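Local coordinates for hypothetical nigD-like protein (Bacteroides caccae, PDB 3QWN) that is of unknown function but probably acts as an immunity protein or antitoxin, at residues I105-R109 / G110-M114. Residues are numbered along the deposited sequence; the frame is centred on the assembly and turned at random.
Sequences IWLGR and GYLNM
Two N-H groups of Asn113 converge on the carbonyl oxygen of Trp106: the backbone N donates at 2.8 Å to Trp106 O, and the side-chain ND2 adds a weak bond to the same atom. ND2 also reaches along the hairpin to Gly108 O at 3.3 Å, a weak bond by length although nearly straight (177°). The amide thus links two carbonyls of strand 101-108, and at its other end OD1 is hydrogen-bonded to both Ser165 OG and Arg54 NH2, which should hold the amide's orientation. Trp106 has CG between its backbone N and carbonyl carbon (chi1 69°), which carries the indole across the strand pair toward Asn113. Asn113 CB then lies over one face of the six-membered ring, 3.8 Å from its centroid, a CH-pi contact; ring and amide planes are 35° apart. Phe14 meets the same indole edge-to-face. On the opposite face of the sheet, Leu112 CD1 touches Leu107 CD2 at 3.8 Å, and Ile105 runs alongside Met114, a selenomethionine whose bent chain brings CE to Ile105 CD1. Phe185 and Ile183 of strand 181-190 and Phe207 of strand 196-209 pack against this apolar side. At the loop end, Gly108 N bonds to Tyr111 O at 2.9 Å, and Tyr111 N returns a hydrogen bond to Gly108 O. Arg109 and Gly110 both have positive phi, and the whole forms an antiparallel beta hairpin with a two-residue loop, Arg109-Gly110, in a type I' turn from Gly108 to Tyr111, within the NigD-like C-terminal beta sandwich domain.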
loop_
_atom_site.group_PDB
_atom_site.type_symbol
_atom_site.label_atom_id
_atom_site.label_comp_id
_atom_site.label_asym_id
_atom_site.label_seq_id
_atom_site.Cartn_x
_atom_site.Cartn_y
_atom_site.Cartn_z
ATOM N N ILE A 105 -1.185 -8.910 -4.044
ATOM C CA ILE A 105 0.084 -8.238 -3.712
ATOM C C ILE A 105 0.900 -8.095 -5.011
ATOM O O ILE A 105 0.930 -9.023 -5.827
ATOM C CB ILE A 105 0.860 -9.019 -2.596
ATOM C CG1 ILE A 105 2.109 -8.215 -2.107
ATOM C CG2 ILE A 105 1.164 -10.507 -2.984
ATOM C CD1 ILE A 105 2.666 -8.681 -0.783
ATOM N N TRP A 106 1.467 -6.921 -5.251
ATOM C CA TRP A 106 2.224 -6.685 -6.486
ATOM C C TRP A 106 3.074 -5.441 -6.392
ATOM O O TRP A 106 2.787 -4.517 -5.622
ATOM C CB TRP A 106 1.283 -6.562 -7.724
ATOM C CG TRP A 106 0.436 -5.317 -7.727
ATOM C CD1 TRP A 106 0.708 -4.147 -8.370
ATOM C CD2 TRP A 106 -0.767 -5.094 -6.981
ATOM N NE1 TRP A 106 -0.235 -3.202 -8.054
ATOM C CE2 TRP A 106 -1.167 -3.763 -7.220
ATOM C CE3 TRP A 106 -1.585 -5.912 -6.178
ATOM C CZ2 TRP A 106 -2.339 -3.224 -6.671
ATOM C CZ3 TRP A 106 -2.715 -5.361 -5.588
ATOM C CH2 TRP A 106 -3.067 -4.027 -5.814
ATOM N N LEU A 107 4.106 -5.405 -7.220
ATOM C CA LEU A 107 4.948 -4.228 -7.362
ATOM C C LEU A 107 4.305 -3.296 -8.402
ATOM O O LEU A 107 3.804 -3.764 -9.433
ATOM C CB LEU A 107 6.360 -4.622 -7.783
ATOM C CG LEU A 107 7.219 -5.380 -6.787
ATOM C CD1 LEU A 107 8.470 -5.876 -7.471
ATOM C CD2 LEU A 107 7.577 -4.516 -5.578
ATOM N N GLY A 108 4.292 -2.007 -8.106
ATOM C CA GLY A 108 3.745 -1.036 -9.031
ATOM C C GLY A 108 3.971 0.402 -8.636
ATOM O O GLY A 108 3.702 0.785 -7.494
ATOM N N ARG A 109 4.417 1.206 -9.614
ATOM C CA ARG A 109 4.655 2.648 -9.532
ATOM C C ARG A 109 5.459 3.098 -8.293
ATOM O O ARG A 109 5.114 4.080 -7.635
ATOM C CB ARG A 109 3.334 3.429 -9.652
ATOM C CG ARG A 109 3.539 4.425 -10.787
ATOM C CD ARG A 109 2.309 5.050 -11.347
ATOM N NE ARG A 109 1.999 4.607 -12.709
ATOM C CZ ARG A 109 1.926 5.414 -13.764
ATOM N NH1 ARG A 109 2.196 6.711 -13.638
ATOM N NH2 ARG A 109 1.594 4.931 -14.955
ATOM N N GLY A 110 6.552 2.396 -8.035
ATOM C CA GLY A 110 7.460 2.699 -6.935
ATOM C C GLY A 110 7.046 2.182 -5.577
ATOM O O GLY A 110 7.703 2.485 -4.582
ATOM N N TYR A 111 5.961 1.394 -5.519
ATOM C CA TYR A 111 5.461 0.816 -4.278
ATOM C C TYR A 111 5.318 -0.714 -4.340
ATOM O O TYR A 111 5.250 -1.307 -5.430
ATOM C CB TYR A 111 4.087 1.391 -3.961
ATOM C CG TYR A 111 4.003 2.885 -3.791
ATOM C CD1 TYR A 111 4.172 3.474 -2.540
ATOM C CD2 TYR A 111 3.609 3.702 -4.847
ATOM C CE1 TYR A 111 4.070 4.856 -2.367
ATOM C CE2 TYR A 111 3.460 5.077 -4.681
ATOM C CZ TYR A 111 3.680 5.651 -3.434
ATOM O OH TYR A 111 3.486 7.009 -3.265
ATOM N N LEU A 112 5.210 -1.338 -3.146
ATOM C CA LEU A 112 4.818 -2.723 -2.968
ATOM C C LEU A 112 3.343 -2.626 -2.513
ATOM O O LEU A 112 3.087 -2.240 -1.379
ATOM C CB LEU A 112 5.730 -3.499 -1.985
ATOM C CG LEU A 112 5.243 -4.925 -1.625
ATOM C CD1 LEU A 112 5.435 -5.903 -2.790
ATOM C CD2 LEU A 112 5.891 -5.438 -0.336
ATOM N N ASN A 113 2.382 -2.855 -3.435
ATOM C CA ASN A 113 0.951 -2.714 -3.139
ATOM C C ASN A 113 0.330 -4.014 -2.682
ATOM O O ASN A 113 0.746 -5.081 -3.103
ATOM C CB ASN A 113 0.175 -2.178 -4.346
ATOM C CG ASN A 113 0.922 -1.095 -5.045
ATOM O OD1 ASN A 113 0.973 0.004 -4.580
ATOM N ND2 ASN A 113 1.675 -1.429 -6.064
HETATM N N MSE A 114 -0.628 -3.915 -1.788
HETATM C CA MSE A 114 -1.308 -5.083 -1.293
HETATM C C MSE A 114 -2.667 -4.736 -0.787
HETATM O O MSE A 114 -2.891 -3.641 -0.247
HETATM C CB MSE A 114 -0.511 -5.862 -0.209
HETATM C CG MSE A 114 -0.410 -5.190 1.156
HETATM SE SE MSE A 114 0.985 -6.077 2.263
HETATM C CE MSE A 114 2.546 -5.454 1.270
#